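PDB 7CWW: TsrE from Streptomyces laurentii, which probably catalyses the cyclisation that builds the central nitrogen heterocycle of a thiopeptide antibiotic, as related enzymes of the lantibiotic dehydratase C-terminal family do. Local coordinates for residues D40-L45 with L119-L124; R56-S61 with Q91-E96; Q192-N197 with A342-E347. All coordinates share one frame; numbering follows the deposited sequence.

Contacts 1 and 2 lie side by side on the three-stranded antiparallel sheet, their centres about 14 Å apart: 40-45 is on strand 39-49, and 56-61 is on strand 52-61, its neighbour in the sheet. Backbone bonds such as Leu45 O to Arg56 N join the two. Along the chain contact 2 is nested inside the loop that contact 1 closes. Contact 3 follows later, between helices 183-211 and 331-349, on the opposite side of the chain's centre and about 32 and 38 Å, centre to centre, from contacts 1 and 2. Contacts 1 and 2 thus engage opposite faces of the small sheet, while contact 3 joins two helices of the helical remainder.

Contact 1. Residues D40-L45 with L119-L124; sequences DSWFYL and LALDTL
Tyr44 reaches from strand 41-45 to helix 119-124 with the end of its ring, and Trp42, two residues earlier, brings indole atoms CZ2 and CH2 alongside. The packing is tightest at the phenol oxygen: Tyr44 OH lies 3.4 Å from Ala120 CB and 3.7 Å from Leu124 CD1, two groups one helical turn apart. The small Ala120 methyl lets the hydroxyl, also hydrogen-bonded outside the two segments, come this close to the helix. The ring is aimed there by its first torsion (79°), which sets CG between the backbone N and the carbonyl carbon. Leu121 makes the looser part. Its CD1 meets Trp42 CZ2 at 4.0 Å, and its CD2 touches Tyr44 CE2 at 4.2 Å, so one forked side chain serves both aromatic residues, approaching each ring obliquely. No hydrogen bond crosses the contact, whose touching residues are all buried; solvent begins beyond them, on the outer side of the helix, where Asp122 is exposed. The strand and helix axes stand 10.7 Å apart at 52°, a distance spanned by the aromatic side chains. Trp42 NE1 is hydrogen-bonded to Asp31 OD1. Arg326 makes a cation-pi contact with the Tyr44 ring and donates to Tyr44 O. Helix 15-35 lends Leu22 to both Tyr44 and Leu121, strand 52-61 adds Leu55 and Leu57 beside Tyr44, and helix 224-245 packs Leu225 against Leu119 and Thr123.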
loop_
_atom_site.group_PDB
_atom_site.type_symbol
_atom_site.label_atom_id
_atom_site.label_comp_id
_atom_site.label_asym_id
_atom_site.label_seq_id
_atom_site.Cartn_x
_atom_site.Cartn_y
_atom_site.Cartn_z
ATOM N N ASP A 40 -1.514 20.430 16.760
ATOM C CA ASP A 40 -2.541 19.472 17.169
ATOM C C ASP A 40 -2.116 18.043 16.862
ATOM O O ASP A 40 -2.164 17.171 17.735
ATOM C CB ASP A 40 -3.865 19.788 16.477
ATOM C CG ASP A 40 -4.487 21.081 16.973
ATOM O OD1 ASP A 40 -4.637 21.248 18.203
ATOM O OD2 ASP A 40 -4.821 21.935 16.130
ATOM N N SER A 41 -1.711 17.783 15.621
ATOM C CA SER A 41 -1.285 16.458 15.192
ATOM C C SER A 41 -0.496 16.653 13.907
ATOM O O SER A 41 -0.516 17.733 13.313
ATOM C CB SER A 41 -2.485 15.523 14.973
ATOM O OG SER A 41 -3.356 16.058 13.984
ATOM N N TRP A 42 0.187 15.596 13.464
ATOM C CA TRP A 42 0.887 15.678 12.188
ATOM C C TRP A 42 0.950 14.302 11.542
ATOM O O TRP A 42 0.786 13.276 12.202
ATOM C CB TRP A 42 2.304 16.258 12.363
ATOM C CG TRP A 42 3.282 15.338 13.055
ATOM C CD1 TRP A 42 3.391 15.099 14.405
ATOM C CD2 TRP A 42 4.311 14.566 12.426
ATOM N NE1 TRP A 42 4.421 14.211 14.647
ATOM C CE2 TRP A 42 5.004 13.873 13.449
ATOM C CE3 TRP A 42 4.709 14.389 11.091
ATOM C CZ2 TRP A 42 6.076 13.011 13.175
ATOM C CZ3 TRP A 42 5.776 13.541 10.817
ATOM C CH2 TRP A 42 6.450 12.863 11.859
ATOM N N PHE A 43 1.181 14.295 10.227
ATOM C CA PHE A 43 1.561 13.079 9.524
ATOM C C PHE A 43 2.499 13.456 8.395
ATOM O O PHE A 43 2.763 14.638 8.146
ATOM C CB PHE A 43 0.344 12.272 9.015
ATOM C CG PHE A 43 -0.468 12.944 7.903
ATOM C CD1 PHE A 43 -1.585 13.721 8.210
ATOM C CD2 PHE A 43 -0.159 12.735 6.565
ATOM C CE1 PHE A 43 -2.358 14.307 7.210
ATOM C CE2 PHE A 43 -0.921 13.327 5.550
ATOM C CZ PHE A 43 -2.030 14.107 5.878
ATOM N N TYR A 44 3.057 12.438 7.742
ATOM C CA TYR A 44 3.935 12.682 6.603
ATOM C C TYR A 44 3.528 11.776 5.455
ATOM O O TYR A 44 2.928 10.717 5.661
ATOM C CB TYR A 44 5.436 12.457 6.939
ATOM C CG TYR A 44 5.854 10.994 6.949
ATOM C CD1 TYR A 44 6.309 10.364 5.789
ATOM C CD2 TYR A 44 5.804 10.243 8.130
ATOM C CE1 TYR A 44 6.681 9.004 5.797
ATOM C CE2 TYR A 44 6.195 8.889 8.152
ATOM C CZ TYR A 44 6.629 8.282 6.987
ATOM O OH TYR A 44 7.008 6.954 6.990
ATOM N N LEU A 45 3.829 12.227 4.239
ATOM C CA LEU A 45 3.752 11.400 3.045
ATOM C C LEU A 45 5.071 11.538 2.308
ATOM O O LEU A 45 5.817 12.498 2.513
ATOM C CB LEU A 45 2.587 11.801 2.101
ATOM C CG LEU A 45 1.160 11.681 2.653
ATOM C CD1 LEU A 45 0.118 12.218 1.644
ATOM C CD2 LEU A 45 0.828 10.219 3.081
ATOM N N LEU A 119 4.125 4.143 14.008
ATOM C CA LEU A 119 4.513 2.839 13.477
ATOM C C LEU A 119 5.465 2.991 12.305
ATOM O O LEU A 119 6.488 2.297 12.220
ATOM C CB LEU A 119 3.273 2.049 13.038
ATOM C CG LEU A 119 3.573 0.795 12.208
ATOM C CD1 LEU A 119 4.270 -0.278 13.055
ATOM C CD2 LEU A 119 2.281 0.233 11.593
ATOM N N ALA A 120 5.130 3.884 11.375
ATOM C CA ALA A 120 5.989 4.086 10.213
ATOM C C ALA A 120 7.386 4.507 10.649
ATOM O O ALA A 120 8.389 3.967 10.165
ATOM C CB ALA A 120 5.357 5.114 9.270
ATOM N N LEU A 121 7.471 5.438 11.609
ATOM C CA LEU A 121 8.780 5.895 12.075
ATOM C C LEU A 121 9.531 4.778 12.782
ATOM O O LEU A 121 10.738 4.601 12.573
ATOM C CB LEU A 121 8.626 7.088 13.016
ATOM C CG LEU A 121 7.947 8.323 12.411
ATOM C CD1 LEU A 121 7.593 9.318 13.511
ATOM C CD2 LEU A 121 8.910 8.939 11.420
ATOM N N ASP A 122 8.836 4.032 13.642
ATOM C CA ASP A 122 9.473 2.922 14.344
ATOM C C ASP A 122 9.998 1.891 13.360
ATOM O O ASP A 122 11.069 1.308 13.567
ATOM C CB ASP A 122 8.477 2.268 15.300
ATOM C CG ASP A 122 8.222 3.100 16.539
ATOM O OD1 ASP A 122 8.943 4.106 16.744
ATOM O OD2 ASP A 122 7.285 2.752 17.292
ATOM N N THR A 123 9.240 1.650 12.287
ATOM C CA THR A 123 9.652 0.704 11.255
ATOM C C THR A 123 10.926 1.173 10.563
ATOM O O THR A 123 11.885 0.403 10.418
ATOM C CB THR A 123 8.510 0.522 10.245
ATOM O OG1 THR A 123 7.338 0.032 10.917
ATOM C CG2 THR A 123 8.903 -0.432 9.138
ATOM N N LEU A 124 10.952 2.442 10.138
ATOM C CA LEU A 124 12.163 3.021 9.556
ATOM C C LEU A 124 13.342 2.948 10.527
ATOM O O LEU A 124 14.452 2.565 10.141
ATOM C CB LEU A 124 11.902 4.469 9.139
ATOM C CG LEU A 124 10.825 4.585 8.051
ATOM C CD1 LEU A 124 10.539 6.043 7.744
ATOM C CD2 LEU A 124 11.253 3.824 6.788
#

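Contact 2. Residues R56-S61 with Q91-E96; sequences RLRFAS and QPYNHE
A cation-pi stack, Arg58 on Tyr93, joins strand 56-61 of the three-stranded sheet to the irregular segment 91-96 in the loop before helix 106-127. The guanidinium lies flat on the phenol ring, centres 3.9 Å apart and planes only 15° from parallel, with Tyr93 CD2 under the middle of the group. The chain of Arg58 runs extended from CG to NE and passes its CD over the same ring, 3.7 Å from the Tyr93 centroid and nearly on the ring normal, as a CH-pi contact. Farther out, Arg58 NH1 gives a hydrogen bond of 3.1 Å to a water that is also bonded to His95 NE2, linking the guanidinium to the exposed imidazole. Arg56, on the same side of the strand, grips a backbone oxygen instead. Both NH1, at 2.9 Å, and NH2, at 3.2 Å, donate to Gln91 O; the first comes nearly along the C=O axis, the second from above the carbonyl plane. A bend at the third torsion (-53°) of Arg56 turns its guanidinium, 63° from the Tyr93 ring plane, so that one face covers Tyr93 CA while CD approaches Tyr93 CD1 to 3.6 Å. Two residues from other strands fix the orientation of this arginine: Glu47 forms a salt bridge with NE, and Asp8 with NH1. Strand 52-61, carrying 56-61, is the middle one, flanked by 5-11 and 39-49, and Glu110 of helix 106-127 bonds weakly to Tyr93 OH.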
loop_
_atom_site.group_PDB
_atom_site.type_symbol
_atom_site.label_atom_id
_atom_site.label_comp_id
_atom_site.label_asym_id
_atom_site.label_seq_id
_atom_site.Cartn_x
_atom_site.Cartn_y
_atom_site.Cartn_z
ATOM N N ARG A 56 6.583 15.196 2.386
ATOM C CA ARG A 56 5.505 16.125 2.716
ATOM C C ARG A 56 5.222 16.031 4.207
ATOM O O ARG A 56 5.030 14.930 4.734
ATOM C CB ARG A 56 4.220 15.817 1.925
ATOM C CG ARG A 56 3.044 16.759 2.280
ATOM C CD ARG A 56 1.707 16.339 1.660
ATOM N NE ARG A 56 1.813 16.153 0.206
ATOM C CZ ARG A 56 1.838 17.147 -0.681
ATOM N NH1 ARG A 56 1.760 18.418 -0.289
ATOM N NH2 ARG A 56 1.942 16.874 -1.973
ATOM N N LEU A 57 5.174 17.179 4.884
ATOM C CA LEU A 57 4.802 17.228 6.295
ATOM C C LEU A 57 3.507 18.012 6.410
ATOM O O LEU A 57 3.439 19.173 5.998
ATOM C CB LEU A 57 5.913 17.854 7.144
ATOM C CG LEU A 57 7.228 17.067 7.011
ATOM C CD1 LEU A 57 8.423 17.806 7.569
ATOM C CD2 LEU A 57 7.091 15.697 7.680
ATOM N N ARG A 58 2.475 17.372 6.936
ATOM C CA ARG A 58 1.166 17.993 7.047
ATOM C C ARG A 58 0.759 18.032 8.510
ATOM O O ARG A 58 0.820 17.016 9.206
ATOM C CB ARG A 58 0.123 17.250 6.217
ATOM C CG ARG A 58 -1.115 18.062 5.993
ATOM C CD ARG A 58 -1.804 17.639 4.734
ATOM N NE ARG A 58 -3.158 18.157 4.708
ATOM C CZ ARG A 58 -3.502 19.303 4.133
ATOM N NH1 ARG A 58 -4.771 19.696 4.148
ATOM N NH2 ARG A 58 -2.582 20.046 3.532
ATOM N N PHE A 59 0.355 19.204 8.976
ATOM C CA PHE A 59 0.076 19.365 10.388
ATOM C C PHE A 59 -0.801 20.592 10.556
ATOM O O PHE A 59 -0.778 21.506 9.730
ATOM C CB PHE A 59 1.367 19.497 11.217
ATOM C CG PHE A 59 2.346 20.528 10.687
ATOM C CD1 PHE A 59 3.280 20.191 9.721
ATOM C CD2 PHE A 59 2.342 21.825 11.173
ATOM C CE1 PHE A 59 4.181 21.133 9.247
ATOM C CE2 PHE A 59 3.236 22.768 10.698
ATOM C CZ PHE A 59 4.157 22.426 9.738
ATOM N N ALA A 60 -1.579 20.597 11.630
ATOM C CA ALA A 60 -2.437 21.719 11.971
ATOM C C ALA A 60 -1.850 22.428 13.183
ATOM O O ALA A 60 -1.614 21.802 14.219
ATOM C CB ALA A 60 -3.866 21.252 12.261
ATOM N N SER A 61 -1.619 23.727 13.052
ATOM C CA SER A 61 -0.973 24.481 14.108
ATOM C C SER A 61 -1.517 25.896 14.114
ATOM O O SER A 61 -1.830 26.460 13.064
ATOM C CB SER A 61 0.550 24.504 13.933
ATOM O OG SER A 61 1.141 25.433 14.825
ATOM N N GLN A 91 4.655 21.696 -3.655
ATOM C CA GLN A 91 3.910 20.710 -4.427
ATOM C C GLN A 91 2.568 20.501 -3.736
ATOM O O GLN A 91 2.529 19.950 -2.625
ATOM C CB GLN A 91 4.688 19.397 -4.516
ATOM C CG GLN A 91 6.047 19.547 -5.222
ATOM C CD GLN A 91 5.886 19.951 -6.674
ATOM O OE1 GLN A 91 4.827 19.744 -7.267
ATOM N NE2 GLN A 91 6.933 20.515 -7.260
ATOM N N PRO A 92 1.465 20.940 -4.332
ATOM C CA PRO A 92 0.208 21.056 -3.577
ATOM C C PRO A 92 -0.366 19.716 -3.168
ATOM O O PRO A 92 -0.403 18.753 -3.939
ATOM C CB PRO A 92 -0.725 21.778 -4.554
ATOM C CG PRO A 92 0.218 22.584 -5.412
ATOM C CD PRO A 92 1.410 21.676 -5.607
ATOM N N TYR A 93 -0.836 19.677 -1.931
ATOM C CA TYR A 93 -1.494 18.497 -1.411
ATOM C C TYR A 93 -2.728 18.142 -2.232
ATOM O O TYR A 93 -3.514 19.011 -2.605
ATOM C CB TYR A 93 -1.879 18.762 0.033
ATOM C CG TYR A 93 -2.517 17.609 0.751
ATOM C CD1 TYR A 93 -1.829 16.410 0.948
ATOM C CD2 TYR A 93 -3.798 17.733 1.279
ATOM C CE1 TYR A 93 -2.416 15.351 1.650
ATOM C CE2 TYR A 93 -4.390 16.679 1.990
ATOM C CZ TYR A 93 -3.691 15.497 2.165
ATOM O OH TYR A 93 -4.279 14.464 2.867
ATOM N N ASN A 94 -2.908 16.848 -2.495
ATOM C CA ASN A 94 -4.080 16.355 -3.210
ATOM C C ASN A 94 -5.129 15.954 -2.178
ATOM O O ASN A 94 -4.934 14.995 -1.424
ATOM C CB ASN A 94 -3.706 15.178 -4.112
ATOM C CG ASN A 94 -4.843 14.738 -5.026
ATOM O OD1 ASN A 94 -6.009 15.070 -4.807
ATOM N ND2 ASN A 94 -4.499 13.998 -6.070
ATOM N N HIS A 95 -6.242 16.690 -2.142
ATOM C CA HIS A 95 -7.333 16.407 -1.218
ATOM C C HIS A 95 -8.251 15.300 -1.720
ATOM O O HIS A 95 -9.214 14.947 -1.030
ATOM C CB HIS A 95 -8.168 17.671 -0.970
ATOM C CG HIS A 95 -7.417 18.779 -0.298
ATOM N ND1 HIS A 95 -6.485 19.556 -0.955
ATOM C CD2 HIS A 95 -7.472 19.252 0.971
ATOM C CE1 HIS A 95 -5.995 20.456 -0.119
ATOM N NE2 HIS A 95 -6.577 20.294 1.054
ATOM N N GLU A 96 -7.995 14.769 -2.912
ATOM C CA GLU A 96 -8.910 13.857 -3.587
ATOM C C GLU A 96 -8.066 12.791 -4.288
ATOM O O GLU A 96 -8.150 12.588 -5.495
ATOM C CB GLU A 96 -9.816 14.623 -4.562
ATOM C CG GLU A 96 -11.060 13.856 -5.015
ATOM C CD GLU A 96 -11.912 14.626 -6.022
ATOM O OE1 GLU A 96 -11.393 15.567 -6.661
ATOM O OE2 GLU A 96 -13.105 14.288 -6.184
HETATM O O HOH W 1 -5.813 22.402 3.041
#

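Contact 3. Residues Q192-N197 with A342-E347; sequences QRYEKN and ARAFEE
Arg343 and Tyr194 are the main bridge of a helix-helix packing between 192-197 and 342-347, whose axes pass 11.1 Å apart with a crossing angle of -60°. Arg343 begins with a CH-pi contact: its CB stands over the centre of the Tyr194 ring, 3.6 Å from the centroid. CG and CD then curl, the second and third torsions both bending the chain, and carry the guanidinium back to the tyrosine. NE skims the ring at Tyr194 CD2, and CZ comes to 3.6 Å from that same carbon, which lies over one guanidinium face toward its rim; the two planes are 48° apart, so this is no parallel stack. At the tip the nitrogens divide. NH1 bonds to Tyr339 OH one turn earlier in the same helix. NH2 approaches Tyr194 CD2 to 3.4 Å and joins a salt-bridge network, weakly to Glu347 OE2 of its own helix and, at a long 3.9 Å, to Glu195 OE2 across the contact. Arg198 supplies both glutamates with a salt bridge, a second positive charge that probably offsets their closeness to each other. Tyr194 CE1 also packs 4.2 Å from Ala344 CB. The phenol ends in a hydrogen bond: Tyr194 OH donates to Glu347 OE1 at 2.7 Å, arriving from above the carboxylate plane, 64° out of it.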
loop_
_atom_site.group_PDB
_atom_site.type_symbol
_atom_site.label_atom_id
_atom_site.label_comp_id
_atom_site.label_asym_id
_atom_site.label_seq_id
_atom_site.Cartn_x
_atom_site.Cartn_y
_atom_site.Cartn_z
ATOM N N GLN A 192 12.632 -15.183 -12.360
ATOM C CA GLN A 192 14.033 -15.403 -12.000
ATOM C C GLN A 192 14.299 -15.043 -10.541
ATOM O O GLN A 192 15.006 -15.767 -9.828
ATOM C CB GLN A 192 14.943 -14.575 -12.918
ATOM C CG GLN A 192 15.507 -15.322 -14.114
ATOM C CD GLN A 192 15.843 -14.403 -15.285
ATOM O OE1 GLN A 192 16.338 -13.287 -15.097
ATOM N NE2 GLN A 192 15.587 -14.877 -16.503
ATOM N N ARG A 193 13.747 -13.916 -10.087
ATOM C CA ARG A 193 13.920 -13.501 -8.698
ATOM C C ARG A 193 13.252 -14.482 -7.731
ATOM O O ARG A 193 13.799 -14.778 -6.660
ATOM C CB ARG A 193 13.355 -12.095 -8.514
ATOM C CG ARG A 193 13.420 -11.567 -7.098
ATOM C CD ARG A 193 13.678 -10.076 -7.125
ATOM N NE ARG A 193 15.013 -9.802 -7.644
ATOM C CZ ARG A 193 15.402 -8.626 -8.122
ATOM N NH1 ARG A 193 14.552 -7.611 -8.151
ATOM N NH2 ARG A 193 16.642 -8.471 -8.574
ATOM N N TYR A 194 12.071 -14.992 -8.085
ATOM C CA TYR A 194 11.405 -15.953 -7.209
ATOM C C TYR A 194 12.234 -17.222 -7.048
ATOM O O TYR A 194 12.357 -17.748 -5.936
ATOM C CB TYR A 194 10.012 -16.298 -7.736
ATOM C CG TYR A 194 9.321 -17.338 -6.873
ATOM C CD1 TYR A 194 8.908 -17.025 -5.578
ATOM C CD2 TYR A 194 9.123 -18.641 -7.330
ATOM C CE1 TYR A 194 8.294 -17.968 -4.768
ATOM C CE2 TYR A 194 8.509 -19.607 -6.511
ATOM C CZ TYR A 194 8.095 -19.250 -5.235
ATOM O OH TYR A 194 7.491 -20.167 -4.404
ATOM N N GLU A 195 12.820 -17.723 -8.146
ATOM C CA GLU A 195 13.647 -18.929 -8.065
ATOM C C GLU A 195 14.780 -18.766 -7.059
ATOM O O GLU A 195 15.093 -19.699 -6.310
ATOM C CB GLU A 195 14.223 -19.287 -9.436
ATOM C CG GLU A 195 13.223 -19.331 -10.568
ATOM C CD GLU A 195 12.329 -20.546 -10.498
ATOM O OE1 GLU A 195 12.855 -21.678 -10.528
ATOM O OE2 GLU A 195 11.096 -20.370 -10.407
ATOM N N LYS A 196 15.403 -17.584 -7.026
ATOM C CA LYS A 196 16.512 -17.347 -6.109
ATOM C C LYS A 196 16.066 -17.353 -4.651
ATOM O O LYS A 196 16.859 -17.687 -3.768
ATOM C CB LYS A 196 17.192 -16.012 -6.433
ATOM C CG LYS A 196 18.187 -16.065 -7.573
ATOM C CD LYS A 196 18.667 -14.669 -7.946
ATOM C CE LYS A 196 19.293 -14.648 -9.337
ATOM N NZ LYS A 196 19.472 -13.258 -9.854
ATOM N N ASN A 197 14.813 -16.987 -4.375
ATOM C CA ASN A 197 14.365 -16.775 -3.002
ATOM C C ASN A 197 13.267 -17.738 -2.566
ATOM O O ASN A 197 12.744 -17.594 -1.455
ATOM C CB ASN A 197 13.896 -15.328 -2.826
ATOM C CG ASN A 197 15.021 -14.331 -2.988
ATOM O OD1 ASN A 197 15.775 -14.075 -2.053
ATOM N ND2 ASN A 197 15.147 -13.768 -4.184
ATOM N N ALA A 342 2.563 -13.836 -4.204
ATOM C CA ALA A 342 1.622 -14.637 -4.977
ATOM C C ALA A 342 2.226 -15.991 -5.346
ATOM O O ALA A 342 1.587 -17.036 -5.175
ATOM C CB ALA A 342 1.192 -13.871 -6.235
ATOM N N ARG A 343 3.470 -15.991 -5.840
ATOM C CA ARG A 343 4.109 -17.246 -6.230
ATOM C C ARG A 343 4.303 -18.156 -5.027
ATOM O O ARG A 343 4.105 -19.373 -5.121
ATOM C CB ARG A 343 5.460 -16.976 -6.904
ATOM C CG ARG A 343 5.386 -16.362 -8.297
ATOM C CD ARG A 343 4.884 -17.337 -9.348
ATOM N NE ARG A 343 5.598 -18.609 -9.325
ATOM C CZ ARG A 343 6.738 -18.860 -9.960
ATOM N NH1 ARG A 343 7.342 -17.921 -10.692
ATOM N NH2 ARG A 343 7.277 -20.064 -9.860
ATOM N N ALA A 344 4.703 -17.592 -3.886
ATOM C CA ALA A 344 4.898 -18.422 -2.701
ATOM C C ALA A 344 3.579 -19.023 -2.218
ATOM O O ALA A 344 3.532 -20.203 -1.845
ATOM C CB ALA A 344 5.567 -17.612 -1.593
ATOM N N PHE A 345 2.498 -18.234 -2.202
ATOM C CA PHE A 345 1.173 -18.807 -1.914
ATOM C C PHE A 345 0.862 -19.942 -2.879
ATOM O O PHE A 345 0.422 -21.025 -2.478
ATOM C CB PHE A 345 0.088 -17.735 -2.055
ATOM C CG PHE A 345 -0.282 -17.027 -0.782
ATOM C CD1 PHE A 345 -0.795 -17.721 0.302
ATOM C CD2 PHE A 345 -0.179 -15.642 -0.703
ATOM C CE1 PHE A 345 -1.177 -17.049 1.460
ATOM C CE2 PHE A 345 -0.554 -14.957 0.441
ATOM C CZ PHE A 345 -1.055 -15.667 1.533
ATOM N N GLU A 346 1.065 -19.688 -4.177
ATOM C CA GLU A 346 0.695 -20.642 -5.213
ATOM C C GLU A 346 1.392 -21.978 -5.023
ATOM O O GLU A 346 0.761 -23.037 -5.115
ATOM C CB GLU A 346 1.043 -20.057 -6.581
ATOM C CG GLU A 346 0.283 -20.623 -7.732
ATOM C CD GLU A 346 0.656 -19.909 -9.020
ATOM O OE1 GLU A 346 1.562 -20.396 -9.731
ATOM O OE2 GLU A 346 0.080 -18.828 -9.273
ATOM N N GLU A 347 2.706 -21.949 -4.798
ATOM C CA GLU A 347 3.453 -23.194 -4.644
ATOM C C GLU A 347 3.249 -23.819 -3.272
ATOM O O GLU A 347 3.173 -25.045 -3.151
ATOM C CB GLU A 347 4.943 -22.951 -4.879
ATOM C CG GLU A 347 5.335 -22.906 -6.341
ATOM C CD GLU A 347 6.831 -22.726 -6.532
ATOM O OE1 GLU A 347 7.550 -22.616 -5.511
ATOM O OE2 GLU A 347 7.274 -22.692 -7.701
#